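Local atomic coordinates of serine protease pet (Escherichia coli, PDB entry 4OM9), a protein that acts as a secreted serine protease and enterotoxin of enteroaggregative Escherichia coli, an autotransporter passenger whose host target is probably alpha-fodrin. Residues K293-K306 with G315-E329. Residues are numbered along the deposited sequence; the frame is centred on the assembly and turned at random.
Sequences KDLVFSGGGKISLK and GFIFDENKKYTVSAE
Two successive coils of the parallel beta-helix stack here, residues 293-306 on 315-329, each giving one strand to each of two sheets, in which the coils pair in parallel. Backbone bonds such as Phe297 N to Ile317 O (2.8 Å) and Ser327 N to Ile303 O (2.9 Å) zip the coils together, and the register slips by two residues at the turn between the strands. Inside the coil, the Phe297 ring meets Phe316 edge to face, Phe297 CE2 standing 3.4 Å from Phe316 CD1 with the planes at 75°, while its CD2 rests over a face of Phe318. Ile303, coming from the other sheet, lays CD1 over the Phe297 ring and also reaches Phe318 CE2. At the turn, Tyr324 is sandwiched between Phe318 and the CA of Gly300, a CH-pi contact 3.6 Å from the ring centroid. Tyr324 OH donates to Asp319 OD1 (2.7 Å) and accepts from Gly300 N (3.0 Å). With its carboxylate swung over the backbone (chi1 62°), Asp319 turns OD2 to Gly299 N, which meets it from above the carboxylate plane. Asp294, salt-bridged to Arg106, takes Gly315 N on the anti lone pair of OD1. Such stacked coils around a phenylalanine cluster typify the right-handed beta-helix stalk of autotransporter passengers.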
loop_
_atom_site.group_PDB
_atom_site.type_symbol
_atom_site.label_atom_id
_atom_site.label_comp_id
_atom_site.label_asym_id
_atom_site.label_seq_id
_atom_site.Cartn_x
_atom_site.Cartn_y
_atom_site.Cartn_z
ATOM N N LYS A 293 -27.705 34.511 -16.571
ATOM C CA LYS A 293 -27.253 34.311 -15.206
ATOM C C LYS A 293 -27.423 32.862 -14.749
ATOM O O LYS A 293 -28.047 32.053 -15.441
ATOM C CB LYS A 293 -28.017 35.245 -14.278
ATOM C CG LYS A 293 -27.930 36.688 -14.747
ATOM C CD LYS A 293 -28.529 37.643 -13.748
ATOM C CE LYS A 293 -28.836 38.969 -14.414
ATOM N NZ LYS A 293 -29.083 39.951 -13.358
ATOM N N ASP A 294 -26.859 32.522 -13.593
ATOM C CA ASP A 294 -27.209 31.257 -12.959
ATOM C C ASP A 294 -28.609 31.401 -12.375
ATOM O O ASP A 294 -28.973 32.462 -11.851
ATOM C CB ASP A 294 -26.206 30.860 -11.862
ATOM C CG ASP A 294 -24.785 30.741 -12.382
ATOM O OD1 ASP A 294 -24.567 30.032 -13.395
ATOM O OD2 ASP A 294 -23.879 31.385 -11.782
ATOM N N LEU A 295 -29.403 30.344 -12.484
ATOM C CA LEU A 295 -30.656 30.306 -11.768
ATOM C C LEU A 295 -30.363 29.699 -10.414
ATOM O O LEU A 295 -30.106 28.500 -10.298
ATOM C CB LEU A 295 -31.718 29.507 -12.524
ATOM C CG LEU A 295 -31.987 30.008 -13.937
ATOM C CD1 LEU A 295 -33.179 29.260 -14.593
ATOM C CD2 LEU A 295 -32.234 31.511 -13.928
ATOM N N VAL A 296 -30.396 30.539 -9.389
ATOM C CA VAL A 296 -30.048 30.131 -8.038
ATOM C C VAL A 296 -31.331 29.859 -7.273
ATOM O O VAL A 296 -31.989 30.792 -6.798
ATOM C CB VAL A 296 -29.212 31.201 -7.333
ATOM C CG1 VAL A 296 -28.757 30.723 -5.968
ATOM C CG2 VAL A 296 -28.011 31.567 -8.190
ATOM N N PHE A 297 -31.675 28.574 -7.176
ATOM C CA PHE A 297 -32.935 28.121 -6.600
ATOM C C PHE A 297 -32.865 28.007 -5.091
ATOM O O PHE A 297 -31.866 27.573 -4.553
ATOM C CB PHE A 297 -33.328 26.765 -7.193
ATOM C CG PHE A 297 -33.503 26.786 -8.684
ATOM C CD1 PHE A 297 -34.581 27.448 -9.259
ATOM C CD2 PHE A 297 -32.600 26.141 -9.509
ATOM C CE1 PHE A 297 -34.756 27.466 -10.625
ATOM C CE2 PHE A 297 -32.765 26.156 -10.883
ATOM C CZ PHE A 297 -33.844 26.827 -11.444
ATOM N N SER A 298 -33.938 28.383 -4.409
ATOM C CA SER A 298 -33.962 28.277 -2.956
ATOM C C SER A 298 -35.347 27.896 -2.455
ATOM O O SER A 298 -36.341 28.121 -3.134
ATOM C CB SER A 298 -33.504 29.588 -2.315
ATOM O OG SER A 298 -34.274 30.671 -2.794
ATOM N N GLY A 299 -35.393 27.294 -1.271
ATOM C CA GLY A 299 -36.644 26.946 -0.625
ATOM C C GLY A 299 -37.157 25.547 -0.916
ATOM O O GLY A 299 -38.106 25.091 -0.282
ATOM N N GLY A 300 -36.526 24.861 -1.866
ATOM C CA GLY A 300 -36.999 23.557 -2.303
ATOM C C GLY A 300 -38.155 23.725 -3.278
ATOM O O GLY A 300 -38.523 24.846 -3.628
ATOM N N GLY A 301 -38.735 22.615 -3.721
ATOM C CA GLY A 301 -39.896 22.680 -4.589
ATOM C C GLY A 301 -39.709 21.978 -5.914
ATOM O O GLY A 301 -38.772 21.212 -6.097
ATOM N N LYS A 302 -40.612 22.236 -6.847
ATOM C CA LYS A 302 -40.559 21.557 -8.127
ATOM C C LYS A 302 -40.225 22.539 -9.225
ATOM O O LYS A 302 -40.644 23.687 -9.191
ATOM C CB LYS A 302 -41.887 20.847 -8.424
ATOM C CG LYS A 302 -41.947 20.168 -9.797
ATOM C CD LYS A 302 -43.360 19.675 -10.122
ATOM C CE LYS A 302 -43.497 19.289 -11.585
ATOM N NZ LYS A 302 -44.833 18.689 -11.901
ATOM N N ILE A 303 -39.442 22.069 -10.182
ATOM C CA ILE A 303 -39.054 22.832 -11.352
ATOM C C ILE A 303 -39.607 22.122 -12.569
ATOM O O ILE A 303 -39.230 20.985 -12.836
ATOM C CB ILE A 303 -37.511 22.953 -11.481
ATOM C CG1 ILE A 303 -36.939 23.826 -10.364
ATOM C CG2 ILE A 303 -37.110 23.511 -12.847
ATOM C CD1 ILE A 303 -35.446 23.990 -10.433
ATOM N N SER A 304 -40.500 22.767 -13.305
ATOM C CA SER A 304 -41.057 22.130 -14.492
ATOM C C SER A 304 -40.700 22.854 -15.780
ATOM O O SER A 304 -40.886 24.059 -15.888
ATOM C CB SER A 304 -42.575 22.024 -14.381
ATOM O OG SER A 304 -43.088 21.374 -15.524
ATOM N N LEU A 305 -40.216 22.102 -16.763
ATOM C CA LEU A 305 -39.831 22.663 -18.056
ATOM C C LEU A 305 -40.891 22.349 -19.122
ATOM O O LEU A 305 -41.239 21.171 -19.318
ATOM C CB LEU A 305 -38.466 22.114 -18.484
ATOM C CG LEU A 305 -37.189 22.843 -18.063
ATOM C CD1 LEU A 305 -37.291 23.365 -16.647
ATOM C CD2 LEU A 305 -35.995 21.935 -18.228
ATOM N N LYS A 306 -41.397 23.395 -19.796
ATOM C CA LYS A 306 -42.385 23.241 -20.869
ATOM C C LYS A 306 -41.739 22.992 -22.220
ATOM O O LYS A 306 -42.421 22.785 -23.218
ATOM C CB LYS A 306 -43.267 24.488 -20.997
ATOM C CG LYS A 306 -43.668 25.135 -19.698
ATOM C CD LYS A 306 -43.640 26.659 -19.828
ATOM C CE LYS A 306 -44.939 27.237 -20.331
ATOM N NZ LYS A 306 -44.863 28.721 -20.358
ATOM N N GLY A 315 -26.192 28.195 -15.408
ATOM C CA GLY A 315 -26.567 26.851 -15.015
ATOM C C GLY A 315 -27.393 26.832 -13.736
ATOM O O GLY A 315 -27.736 27.892 -13.209
ATOM N N PHE A 316 -27.692 25.635 -13.230
ATOM C CA PHE A 316 -28.516 25.473 -12.030
ATOM C C PHE A 316 -27.712 25.452 -10.744
ATOM O O PHE A 316 -26.778 24.661 -10.590
ATOM C CB PHE A 316 -29.342 24.179 -12.097
ATOM C CG PHE A 316 -30.482 24.218 -13.076
ATOM C CD1 PHE A 316 -30.894 25.411 -13.647
ATOM C CD2 PHE A 316 -31.161 23.045 -13.408
ATOM C CE1 PHE A 316 -31.959 25.441 -14.544
ATOM C CE2 PHE A 316 -32.227 23.056 -14.309
ATOM C CZ PHE A 316 -32.630 24.255 -14.873
ATOM N N ILE A 317 -28.099 26.297 -9.799
ATOM C CA ILE A 317 -27.463 26.300 -8.499
ATOM C C ILE A 317 -28.529 26.137 -7.441
ATOM O O ILE A 317 -29.519 26.858 -7.443
ATOM C CB ILE A 317 -26.662 27.593 -8.255
ATOM C CG1 ILE A 317 -25.502 27.706 -9.250
ATOM C CG2 ILE A 317 -26.171 27.671 -6.801
ATOM C CD1 ILE A 317 -24.580 28.970 -9.011
ATOM N N PHE A 318 -28.322 25.184 -6.537
ATOM C CA PHE A 318 -29.304 24.855 -5.514
ATOM C C PHE A 318 -28.751 25.146 -4.139
ATOM O O PHE A 318 -27.567 24.948 -3.904
ATOM C CB PHE A 318 -29.705 23.381 -5.605
ATOM C CG PHE A 318 -30.446 23.035 -6.854
ATOM C CD1 PHE A 318 -29.761 22.694 -8.005
ATOM C CD2 PHE A 318 -31.832 23.064 -6.881
ATOM C CE1 PHE A 318 -30.456 22.388 -9.154
ATOM C CE2 PHE A 318 -32.517 22.761 -8.021
ATOM C CZ PHE A 318 -31.834 22.421 -9.156
ATOM N N ASP A 319 -29.611 25.597 -3.232
ATOM C CA ASP A 319 -29.187 25.904 -1.870
ATOM C C ASP A 319 -29.030 24.621 -1.063
ATOM O O ASP A 319 -29.017 23.529 -1.628
ATOM C CB ASP A 319 -30.180 26.857 -1.194
ATOM C CG ASP A 319 -31.563 26.260 -1.066
ATOM O OD1 ASP A 319 -31.837 25.249 -1.737
ATOM O OD2 ASP A 319 -32.382 26.801 -0.297
ATOM N N GLU A 320 -28.924 24.755 0.257
ATOM C CA GLU A 320 -28.600 23.622 1.126
ATOM C C GLU A 320 -29.819 23.013 1.817
ATOM O O GLU A 320 -30.822 23.687 2.018
ATOM C CB GLU A 320 -27.579 24.053 2.183
ATOM C CG GLU A 320 -26.299 24.622 1.603
ATOM C CD GLU A 320 -25.348 25.132 2.674
ATOM O OE1 GLU A 320 -25.829 25.610 3.723
ATOM O OE2 GLU A 320 -24.117 25.053 2.470
ATOM N N ASN A 321 -29.716 21.732 2.169
ATOM C CA ASN A 321 -30.726 21.039 2.973
ATOM C C ASN A 321 -32.151 21.081 2.402
ATOM O O ASN A 321 -33.119 21.132 3.163
ATOM C CB ASN A 321 -30.755 21.602 4.404
ATOM C CG ASN A 321 -29.395 21.532 5.100
ATOM O OD1 ASN A 321 -28.749 20.476 5.141
ATOM N ND2 ASN A 321 -28.953 22.665 5.648
ATOM N N LYS A 322 -32.295 21.049 1.078
ATOM C CA LYS A 322 -33.634 21.064 0.488
ATOM C C LYS A 322 -33.835 19.995 -0.587
ATOM O O LYS A 322 -32.884 19.523 -1.200
ATOM C CB LYS A 322 -33.945 22.443 -0.103
ATOM C CG LYS A 322 -33.774 23.597 0.868
ATOM C CD LYS A 322 -34.855 23.625 1.928
ATOM C CE LYS A 322 -34.592 24.758 2.915
ATOM N NZ LYS A 322 -35.807 25.167 3.687
ATOM N N LYS A 323 -35.092 19.634 -0.806
ATOM C CA LYS A 323 -35.480 18.668 -1.831
ATOM C C LYS A 323 -36.061 19.361 -3.079
ATOM O O LYS A 323 -36.933 20.206 -2.976
ATOM C CB LYS A 323 -36.493 17.675 -1.248
ATOM C CG LYS A 323 -36.980 16.620 -2.226
ATOM C CD LYS A 323 -35.808 15.906 -2.904
ATOM C CE LYS A 323 -36.143 14.459 -3.234
ATOM N NZ LYS A 323 -37.253 14.304 -4.197
ATOM N N TYR A 324 -35.554 18.992 -4.252
ATOM C CA TYR A 324 -36.008 19.536 -5.531
ATOM C C TYR A 324 -36.334 18.439 -6.535
ATOM O O TYR A 324 -35.701 17.386 -6.543
ATOM C CB TYR A 324 -34.944 20.441 -6.151
ATOM C CG TYR A 324 -34.680 21.721 -5.403
ATOM C CD1 TYR A 324 -33.735 21.768 -4.378
ATOM C CD2 TYR A 324 -35.353 22.890 -5.736
ATOM C CE1 TYR A 324 -33.480 22.947 -3.698
ATOM C CE2 TYR A 324 -35.105 24.070 -5.067
ATOM C CZ TYR A 324 -34.172 24.096 -4.048
ATOM O OH TYR A 324 -33.937 25.268 -3.376
ATOM N N THR A 325 -37.308 18.696 -7.396
ATOM C CA THR A 325 -37.553 17.821 -8.531
ATOM C C THR A 325 -37.497 18.657 -9.810
ATOM O O THR A 325 -37.897 19.817 -9.819
ATOM C CB THR A 325 -38.902 17.095 -8.407
ATOM O OG1 THR A 325 -38.890 16.250 -7.247
ATOM C CG2 THR A 325 -39.153 16.227 -9.620
ATOM N N VAL A 326 -36.941 18.076 -10.867
ATOM C CA VAL A 326 -36.907 18.697 -12.179
ATOM C C VAL A 326 -37.642 17.786 -13.147
ATOM O O VAL A 326 -37.203 16.664 -13.423
ATOM C CB VAL A 326 -35.481 18.930 -12.682
ATOM C CG1 VAL A 326 -35.504 19.556 -14.063
ATOM C CG2 VAL A 326 -34.676 19.791 -11.686
ATOM N N SER A 327 -38.768 18.267 -13.654
ATOM C CA SER A 327 -39.661 17.438 -14.452
ATOM C C SER A 327 -40.028 18.099 -15.766
ATOM O O SER A 327 -39.965 19.319 -15.899
ATOM C CB SER A 327 -40.945 17.131 -13.678
ATOM O OG SER A 327 -40.673 16.430 -12.482
ATOM N N ALA A 328 -40.417 17.269 -16.726
ATOM C CA ALA A 328 -41.048 17.737 -17.951
ATOM C C ALA A 328 -42.551 17.804 -17.783
ATOM O O ALA A 328 -43.184 16.875 -17.283
ATOM C CB ALA A 328 -40.704 16.843 -19.111
ATOM N N GLU A 329 -43.114 18.915 -18.221
ATOM C CA GLU A 329 -44.550 19.081 -18.291
ATOM C C GLU A 329 -45.151 18.002 -19.187
ATOM O O GLU A 329 -44.594 17.694 -20.239
ATOM C CB GLU A 329 -44.860 20.466 -18.824
ATOM C CG GLU A 329 -46.237 20.998 -18.591
ATOM C CD GLU A 329 -46.365 22.414 -19.154
ATOM O OE1 GLU A 329 -46.451 23.374 -18.358
ATOM O OE2 GLU A 329 -46.337 22.568 -20.395
HETATM O O HOH W 1 -45.834 22.982 -15.431
#